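Local coordinates for protein integral membrane indolylacetylinositol arabinosyltransferase EmbC (Mycolicibacterium smegmatis, PDB 7BVE) that probably transfers arabinose units to build the arabinan of the mycobacterial cell wall, acting as an integral membrane glycosyltransferase that binds the drug ethambutol, at residues 958-963 and 973-978; 985-990 and 1041-1046. One frame throughout, in Å; residues are numbered along the deposited sequence.

Contact 1 (958-963 and 973-978); sequences SDPVML and CQRPFD
Arg975 sets its CG between the backbone N and the carbonyl carbon (chi1 68°) and then runs extended to NE, which carries a side chain that starts off away from 958-963 alongside the Pro960 ring to the carbonyl of Ser958. There Arg975 NE and NH1 share Ser958 O at 3.1 and 3.0 Å, both weak, bent bonds, while Pro960 N lies over one face of the guanidinium. Its remaining nitrogen, NH2, makes a long, purely electrostatic pair with Asp978. A first torsion of the same kind in Phe977 (chi1 63°) lays its ring beside the Met962 chain, CE1 4.0 Å from Met962 CG, with Val961 O in the ring plane at the edge. Phe977 CB packs on Pro960 CB at 3.9 Å. The backbones also meet directly: Val961 N donates to Arg975 O at 3.1 Å, nearly along the C=O axis, and Pro976 CA brings a C-H to Val961 O at 3.3 Å. The 973-978 loop is tied at Cys973 by the disulfide to Cys730, and next to it Gln974 turns its amide away to Gln952. Beyond it, Pro976 rests on helix 281-293, which supplies Tyr282 and Ile283 to the ethambutol pocket, while Met962 bonds through its backbone to strand 989-992.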
ATOM      1  N   SER A 958      41.129  10.734 -11.820  1.00 17.88           N
ATOM      2  CA  SER A 958      41.677  11.812 -11.012  1.00 17.88           C
ATOM      3  C   SER A 958      40.699  12.939 -10.741  1.00 17.88           C
ATOM      4  O   SER A 958      40.820  13.597  -9.709  1.00 17.88           O
ATOM      5  CB  SER A 958      42.924  12.400 -11.684  1.00 17.88           C
ATOM      6  OG  SER A 958      43.951  11.433 -11.783  1.00 17.88           O
ATOM      7  N   ASP A 959      39.746  13.187 -11.631  1.00 16.99           N
ATOM      8  CA  ASP A 959      38.803  14.276 -11.430  1.00 16.99           C
ATOM      9  C   ASP A 959      37.777  13.896 -10.368  1.00 16.99           C
ATOM     10  O   ASP A 959      37.395  12.729 -10.270  1.00 16.99           O
ATOM     11  CB  ASP A 959      38.086  14.609 -12.732  1.00 16.99           C
ATOM     12  CG  ASP A 959      38.996  15.234 -13.751  1.00 16.99           C
ATOM     13  OD1 ASP A 959      39.962  15.912 -13.346  1.00 16.99           O
ATOM     14  OD2 ASP A 959      38.750  15.047 -14.959  1.00 16.99           O
ATOM     15  N   PRO A 960      37.319  14.851  -9.559  1.00 15.07           N
ATOM     16  CA  PRO A 960      36.240  14.549  -8.613  1.00 15.07           C
ATOM     17  C   PRO A 960      34.905  14.402  -9.328  1.00 15.07           C
ATOM     18  O   PRO A 960      34.509  15.257 -10.119  1.00 15.07           O
ATOM     19  CB  PRO A 960      36.253  15.752  -7.668  1.00 15.07           C
ATOM     20  CG  PRO A 960      36.870  16.832  -8.444  1.00 15.07           C
ATOM     21  CD  PRO A 960      37.873  16.193  -9.343  1.00 15.07           C
ATOM     22  N   VAL A 961      34.222  13.303  -9.046  1.00 15.07           N
ATOM     23  CA  VAL A 961      32.970  12.940  -9.688  1.00 15.07           C
ATOM     24  C   VAL A 961      31.895  12.901  -8.617  1.00 15.07           C
ATOM     25  O   VAL A 961      32.129  12.433  -7.503  1.00 15.07           O
ATOM     26  CB  VAL A 961      33.097  11.573 -10.404  1.00 15.07           C
ATOM     27  CG1 VAL A 961      31.818  11.166 -11.090  1.00 15.07           C
ATOM     28  CG2 VAL A 961      34.218  11.607 -11.401  1.00 15.07           C
ATOM     29  N   MET A 962      30.716  13.413  -8.942  1.00 15.07           N
ATOM     30  CA  MET A 962      29.558  13.245  -8.076  1.00 15.07           C
ATOM     31  C   MET A 962      28.823  11.976  -8.494  1.00 15.07           C
ATOM     32  O   MET A 962      28.059  11.962  -9.454  1.00 15.07           O
ATOM     33  CB  MET A 962      28.639  14.450  -8.125  1.00 15.07           C
ATOM     34  CG  MET A 962      27.496  14.256  -7.192  1.00 15.07           C
ATOM     35  SD  MET A 962      26.310  15.571  -7.066  1.00 15.07           S
ATOM     36  CE  MET A 962      25.139  14.715  -6.031  1.00 15.07           C
ATOM     37  N   LEU A 963      29.065  10.899  -7.768  1.00 15.07           N
ATOM     38  CA  LEU A 963      28.356   9.654  -7.989  1.00 15.07           C
ATOM     39  C   LEU A 963      27.056   9.658  -7.204  1.00 15.07           C
ATOM     40  O   LEU A 963      26.974  10.223  -6.115  1.00 15.07           O
ATOM     41  CB  LEU A 963      29.217   8.475  -7.543  1.00 15.07           C
ATOM     42  CG  LEU A 963      30.511   8.233  -8.303  1.00 15.07           C
ATOM     43  CD1 LEU A 963      31.356   7.259  -7.558  1.00 15.07           C
ATOM     44  CD2 LEU A 963      30.180   7.683  -9.650  1.00 15.07           C
ATOM     45  N   CYS A 973      36.375   2.797 -10.539  1.00 15.07           N
ATOM     46  CA  CYS A 973      37.673   3.460 -10.849  1.00 15.07           C
ATOM     47  C   CYS A 973      37.562   4.982 -10.681  1.00 15.07           C
ATOM     48  O   CYS A 973      38.611   5.631 -10.492  1.00 15.07           O
ATOM     49  CB  CYS A 973      38.119   3.139 -12.271  1.00 15.07           C
ATOM     50  SG  CYS A 973      39.059   1.594 -12.400  1.00 15.07           S
ATOM     51  N   GLN A 974      36.341   5.521 -10.747  1.00 15.07           N
ATOM     52  CA  GLN A 974      36.104   6.952 -10.622  1.00 15.07           C
ATOM     53  C   GLN A 974      35.961   7.348  -9.165  1.00 15.07           C
ATOM     54  O   GLN A 974      35.279   6.671  -8.394  1.00 15.07           O
ATOM     55  CB  GLN A 974      34.853   7.360 -11.397  1.00 15.07           C
ATOM     56  CG  GLN A 974      35.103   7.554 -12.872  1.00 15.07           C
ATOM     57  CD  GLN A 974      35.175   6.270 -13.640  1.00 15.07           C
ATOM     58  OE1 GLN A 974      34.612   5.261 -13.240  1.00 15.07           O
ATOM     59  NE2 GLN A 974      35.922   6.282 -14.727  1.00 15.07           N
ATOM     60  N   ARG A 975      36.595   8.472  -8.788  1.00 15.07           N
ATOM     61  CA  ARG A 975      36.636   8.746  -7.364  1.00 15.07           C
ATOM     62  C   ARG A 975      35.645   9.833  -6.974  1.00 15.07           C
ATOM     63  O   ARG A 975      35.426  10.777  -7.736  1.00 15.07           O
ATOM     64  CB  ARG A 975      38.042   9.147  -6.903  1.00 15.07           C
ATOM     65  CG  ARG A 975      38.568  10.467  -7.382  1.00 15.07           C
ATOM     66  CD  ARG A 975      39.848  10.784  -6.655  1.00 15.07           C
ATOM     67  NE  ARG A 975      40.383  12.090  -7.007  1.00 15.07           N
ATOM     68  CZ  ARG A 975      40.053  13.218  -6.392  1.00 15.07           C
ATOM     69  NH1 ARG A 975      40.590  14.363  -6.775  1.00 15.07           N
ATOM     70  NH2 ARG A 975      39.187  13.199  -5.395  1.00 15.07           N
ATOM     71  N   PRO A 976      35.002   9.709  -5.821  1.00 15.07           N
ATOM     72  CA  PRO A 976      34.072  10.746  -5.375  1.00 15.07           C
ATOM     73  C   PRO A 976      34.816  11.947  -4.811  1.00 15.07           C
ATOM     74  O   PRO A 976      36.023  11.915  -4.585  1.00 15.07           O
ATOM     75  CB  PRO A 976      33.262  10.034  -4.295  1.00 15.07           C
ATOM     76  CG  PRO A 976      34.173   9.014  -3.778  1.00 15.07           C
ATOM     77  CD  PRO A 976      34.992   8.550  -4.917  1.00 15.07           C
ATOM     78  N   PHE A 977      34.071  13.020  -4.584  1.00 15.07           N
ATOM     79  CA  PHE A 977      34.687  14.235  -4.083  1.00 15.07           C
ATOM     80  C   PHE A 977      34.827  14.181  -2.563  1.00 15.07           C
ATOM     81  O   PHE A 977      34.056  13.525  -1.862  1.00 15.07           O
ATOM     82  CB  PHE A 977      33.896  15.469  -4.536  1.00 15.07           C
ATOM     83  CG  PHE A 977      32.489  15.533  -4.023  1.00 15.07           C
ATOM     84  CD1 PHE A 977      31.460  14.930  -4.712  1.00 15.07           C
ATOM     85  CD2 PHE A 977      32.184  16.246  -2.883  1.00 15.07           C
ATOM     86  CE1 PHE A 977      30.171  14.997  -4.250  1.00 15.07           C
ATOM     87  CE2 PHE A 977      30.898  16.312  -2.421  1.00 15.07           C
ATOM     88  CZ  PHE A 977      29.893  15.690  -3.109  1.00 15.07           C
ATOM     89  N   ASP A 978      35.829  14.890  -2.060  1.00 15.07           N
ATOM     90  CA  ASP A 978      36.215  14.864  -0.661  1.00 15.07           C
ATOM     91  C   ASP A 978      35.539  15.985   0.125  1.00 15.07           C
ATOM     92  O   ASP A 978      34.842  16.837  -0.422  1.00 15.07           O
ATOM     93  CB  ASP A 978      37.731  14.994  -0.539  1.00 15.07           C
ATOM     94  CG  ASP A 978      38.467  13.751  -0.964  1.00 15.07           C
ATOM     95  OD1 ASP A 978      37.951  12.640  -0.745  1.00 15.07           O
ATOM     96  OD2 ASP A 978      39.570  13.889  -1.527  1.00 15.07           O
TER

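Contact 2 (985-990 and 1041-1046); sequences EVPKWR and QRLTPW
Antiparallel strand pairing within the mixed sheet of the EmbC C-terminal domain joins Trp989 and Arg990 to Arg1042 and Gln1041. Arg990 and Gln1041 form a hydrogen-bonded pair: Gln1041 N donates to Arg990 O at 3.0 Å, in the carbonyl plane, and Arg990 N returns a bond to Gln1041 O at 3.2 Å, with the donor tilted from the Gln1041 carbonyl plane. Where 985-990 is still a loop, Leu1043 N reaches Lys988 O, also at 3.2 Å, from above the carbonyl plane. Trp989 and Arg1042 make the non-hydrogen-bonded pair between these bonds, and their side chains share one face of the sheet. Trp989 CG stands beside its own backbone N (chi1 -64°), which swings the six-membered part of the indole over to the partner strand; CZ3 meets Arg1042 CG at 3.5 Å and CE3 approaches Gln1041 O. The Arg1042 chain passes the indole at a slant, the indole and guanidinium planes 26° apart, but it is the aliphatic CG that touches the ring, while Arg1042 NH2 goes on to a weak hydrogen bond with Ser1023.

The alternation of a beta sheet sends the next pair to the other face. There the extended chains of Arg990 and Gln1041 run alongside one another in the same direction, Arg990 CD 3.9 Å from Gln1041 OE1, with guanidinium and amide planes turned 77° apart. Leu1043 points toward the partner segment, its CD1 touching Trp989 O at 3.5 Å and Pro987 CG at 4.0 Å, which extends apolar packing into the loop just before strand 989-992. Strand 1020-1029 flanks 1039-1045 on its far edge, where Leu1020 meets Leu1043 and Pro1022 meets Gln1041.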
ATOM      1  N   GLU A 985      34.788  19.508  -1.773  1.00 15.07           N
ATOM      2  CA  GLU A 985      35.522  19.706  -3.015  1.00 15.07           C
ATOM      3  C   GLU A 985      34.519  19.760  -4.156  1.00 15.07           C
ATOM      4  O   GLU A 985      33.584  18.958  -4.199  1.00 15.07           O
ATOM      5  CB  GLU A 985      36.523  18.579  -3.239  1.00 15.07           C
ATOM      6  CG  GLU A 985      37.458  18.807  -4.387  1.00 15.07           C
ATOM      7  CD  GLU A 985      38.381  17.638  -4.611  1.00 15.07           C
ATOM      8  OE1 GLU A 985      38.196  16.602  -3.946  1.00 15.07           O
ATOM      9  OE2 GLU A 985      39.310  17.757  -5.435  1.00 15.07           O
ATOM     10  N   VAL A 986      34.711  20.700  -5.072  1.00 15.07           N
ATOM     11  CA  VAL A 986      33.738  20.967  -6.124  1.00 15.07           C
ATOM     12  C   VAL A 986      33.886  19.915  -7.215  1.00 15.07           C
ATOM     13  O   VAL A 986      34.970  19.787  -7.801  1.00 15.07           O
ATOM     14  CB  VAL A 986      33.923  22.381  -6.685  1.00 15.07           C
ATOM     15  CG1 VAL A 986      32.876  22.678  -7.719  1.00 15.07           C
ATOM     16  CG2 VAL A 986      33.880  23.391  -5.571  1.00 15.07           C
ATOM     17  N   PRO A 987      32.848  19.143  -7.520  1.00 15.07           N
ATOM     18  CA  PRO A 987      32.964  18.105  -8.542  1.00 15.07           C
ATOM     19  C   PRO A 987      32.949  18.684  -9.950  1.00 15.07           C
ATOM     20  O   PRO A 987      32.645  19.853 -10.174  1.00 15.07           O
ATOM     21  CB  PRO A 987      31.733  17.239  -8.287  1.00 15.07           C
ATOM     22  CG  PRO A 987      30.776  18.127  -7.678  1.00 15.07           C
ATOM     23  CD  PRO A 987      31.548  19.082  -6.840  1.00 15.07           C
ATOM     24  N   LYS A 988      33.299  17.829 -10.909  1.00 15.07           N
ATOM     25  CA  LYS A 988      33.336  18.209 -12.311  1.00 15.07           C
ATOM     26  C   LYS A 988      32.388  17.413 -13.185  1.00 15.07           C
ATOM     27  O   LYS A 988      32.119  17.841 -14.308  1.00 15.07           O
ATOM     28  CB  LYS A 988      34.753  18.048 -12.874  1.00 15.07           C
ATOM     29  CG  LYS A 988      35.769  18.956 -12.251  1.00 15.07           C
ATOM     30  CD  LYS A 988      37.126  18.764 -12.886  1.00 15.07           C
ATOM     31  CE  LYS A 988      38.190  19.587 -12.178  1.00 15.07           C
ATOM     32  NZ  LYS A 988      37.991  21.049 -12.358  1.00 15.07           N
ATOM     33  N   TRP A 989      31.883  16.280 -12.711  1.00 15.07           N
ATOM     34  CA  TRP A 989      31.043  15.388 -13.487  1.00 15.07           C
ATOM     35  C   TRP A 989      29.918  14.905 -12.591  1.00 15.07           C
ATOM     36  O   TRP A 989      29.928  15.127 -11.384  1.00 15.07           O
ATOM     37  CB  TRP A 989      31.847  14.198 -14.024  1.00 15.07           C
ATOM     38  CG  TRP A 989      32.937  14.557 -14.986  1.00 15.07           C
ATOM     39  CD1 TRP A 989      34.254  14.730 -14.702  1.00 15.07           C
ATOM     40  CD2 TRP A 989      32.802  14.768 -16.390  1.00 15.07           C
ATOM     41  NE1 TRP A 989      34.946  15.050 -15.838  1.00 15.07           N
ATOM     42  CE2 TRP A 989      34.073  15.077 -16.890  1.00 15.07           C
ATOM     43  CE3 TRP A 989      31.726  14.726 -17.272  1.00 15.07           C
ATOM     44  CZ2 TRP A 989      34.295  15.340 -18.228  1.00 15.07           C
ATOM     45  CZ3 TRP A 989      31.951  14.980 -18.592  1.00 15.07           C
ATOM     46  CH2 TRP A 989      33.219  15.291 -19.061  1.00 15.07           C
ATOM     47  N   ARG A 990      28.941  14.235 -13.181  1.00 15.07           N
ATOM     48  CA  ARG A 990      27.892  13.589 -12.409  1.00 15.07           C
ATOM     49  C   ARG A 990      27.392  12.379 -13.183  1.00 15.07           C
ATOM     50  O   ARG A 990      27.176  12.466 -14.388  1.00 15.07           O
ATOM     51  CB  ARG A 990      26.733  14.538 -12.125  1.00 15.07           C
ATOM     52  CG  ARG A 990      25.669  13.904 -11.290  1.00 15.07           C
ATOM     53  CD  ARG A 990      24.453  14.748 -11.145  1.00 15.07           C
ATOM     54  NE  ARG A 990      23.380  13.944 -10.579  1.00 15.07           N
ATOM     55  CZ  ARG A 990      22.125  14.358 -10.444  1.00 15.07           C
ATOM     56  NH1 ARG A 990      21.780  15.570 -10.842  1.00 15.07           N
ATOM     57  NH2 ARG A 990      21.215  13.549  -9.928  1.00 15.07           N
ATOM     58  N   GLN A1041      26.715  13.988 -16.953  1.00 15.07           N
ATOM     59  CA  GLN A1041      26.594  15.436 -17.033  1.00 15.07           C
ATOM     60  C   GLN A1041      27.937  16.098 -16.776  1.00 15.07           C
ATOM     61  O   GLN A1041      28.792  15.557 -16.078  1.00 15.07           O
ATOM     62  CB  GLN A1041      25.578  15.972 -16.028  1.00 15.07           C
ATOM     63  CG  GLN A1041      24.168  15.566 -16.299  1.00 15.07           C
ATOM     64  CD  GLN A1041      23.216  16.125 -15.289  1.00 15.07           C
ATOM     65  OE1 GLN A1041      23.625  16.782 -14.342  1.00 15.07           O
ATOM     66  NE2 GLN A1041      21.935  15.871 -15.482  1.00 15.07           N
ATOM     67  N   ARG A1042      28.115  17.286 -17.348  1.00 15.07           N
ATOM     68  CA  ARG A1042      29.200  18.193 -16.994  1.00 15.07           C
ATOM     69  C   ARG A1042      28.673  19.167 -15.960  1.00 15.07           C
ATOM     70  O   ARG A1042      27.509  19.562 -16.022  1.00 15.07           O
ATOM     71  CB  ARG A1042      29.722  18.970 -18.201  1.00 15.07           C
ATOM     72  CG  ARG A1042      30.555  18.178 -19.149  1.00 15.07           C
ATOM     73  CD  ARG A1042      30.970  18.983 -20.358  1.00 15.07           C
ATOM     74  NE  ARG A1042      29.825  19.260 -21.214  1.00 15.07           N
ATOM     75  CZ  ARG A1042      29.859  20.052 -22.278  1.00 15.07           C
ATOM     76  NH1 ARG A1042      30.990  20.648 -22.626  1.00 15.07           N
ATOM     77  NH2 ARG A1042      28.759  20.252 -22.992  1.00 15.07           N
ATOM     78  N   LEU A1043      29.517  19.559 -15.021  1.00 15.07           N
ATOM     79  CA  LEU A1043      29.151  20.562 -14.035  1.00 15.07           C
ATOM     80  C   LEU A1043      30.055  21.774 -14.210  1.00 15.07           C
ATOM     81  O   LEU A1043      31.275  21.668 -14.069  1.00 15.07           O
ATOM     82  CB  LEU A1043      29.246  19.989 -12.626  1.00 15.07           C
ATOM     83  CG  LEU A1043      28.284  18.842 -12.324  1.00 15.07           C
ATOM     84  CD1 LEU A1043      28.502  18.337 -10.928  1.00 15.07           C
ATOM     85  CD2 LEU A1043      26.853  19.244 -12.505  1.00 15.07           C
ATOM     86  N   THR A1044      29.456  22.917 -14.523  1.00 15.07           N
ATOM     87  CA  THR A1044      30.177  24.130 -14.855  1.00 15.07           C
ATOM     88  C   THR A1044      29.886  25.200 -13.813  1.00 15.07           C
ATOM     89  O   THR A1044      28.718  25.395 -13.454  1.00 15.07           O
ATOM     90  CB  THR A1044      29.758  24.632 -16.242  1.00 15.07           C
ATOM     91  OG1 THR A1044      29.911  23.580 -17.201  1.00 15.07           O
ATOM     92  CG2 THR A1044      30.610  25.808 -16.674  1.00 15.07           C
ATOM     93  N   PRO A1045      30.890  25.898 -13.293  1.00 15.07           N
ATOM     94  CA  PRO A1045      30.617  26.944 -12.310  1.00 15.07           C
ATOM     95  C   PRO A1045      29.988  28.165 -12.954  1.00 15.07           C
ATOM     96  O   PRO A1045      30.206  28.453 -14.130  1.00 15.07           O
ATOM     97  CB  PRO A1045      32.008  27.278 -11.763  1.00 15.07           C
ATOM     98  CG  PRO A1045      32.843  26.114 -12.095  1.00 15.07           C
ATOM     99  CD  PRO A1045      32.329  25.626 -13.397  1.00 15.07           C
ATOM    100  N   TRP A1046      29.190  28.887 -12.164  1.00 15.07           N
ATOM    101  CA  TRP A1046      28.670  30.164 -12.638  1.00 15.07           C
ATOM    102  C   TRP A1046      29.769  31.213 -12.704  1.00 15.07           C
ATOM    103  O   TRP A1046      29.836  31.989 -13.662  1.00 15.07           O
ATOM    104  CB  TRP A1046      27.539  30.669 -11.750  1.00 15.07           C
ATOM    105  CG  TRP A1046      26.298  29.878 -11.756  1.00 15.07           C
ATOM    106  CD1 TRP A1046      25.846  29.080 -10.768  1.00 15.07           C
ATOM    107  CD2 TRP A1046      25.337  29.805 -12.803  1.00 15.07           C
ATOM    108  NE1 TRP A1046      24.653  28.515 -11.119  1.00 15.07           N
ATOM    109  CE2 TRP A1046      24.321  28.942 -12.372  1.00 15.07           C
ATOM    110  CE3 TRP A1046      25.235  30.387 -14.067  1.00 15.07           C
ATOM    111  CZ2 TRP A1046      23.218  28.644 -13.155  1.00 15.07           C
ATOM    112  CZ3 TRP A1046      24.144  30.087 -14.843  1.00 15.07           C
ATOM    113  CH2 TRP A1046      23.146  29.226 -14.385  1.00 15.07           C
TER

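How the contacts relate
Followed from the N terminus, the chain enters at 958-963 and returns to meet it at 973-978, running roughly crosswise, so contact 1 closes a short loop of nine intervening residues without helix or strand. Contact 2 opens only afterwards, at 985-990, and closes with 1041-1046 some fifty residues later, around helical and strand segments that include 1020-1029. The two loops are therefore in series, neither nested nor crossed. Their centres lie about 11 Å apart, and they touch through probable hydrogen bonds from Lys988 N to Pro960 O and from Glu985 N to Asp978 O. Strand 989-992, between parallel 961-963 and antiparallel 1039-1045, ties both contacts into one sheet.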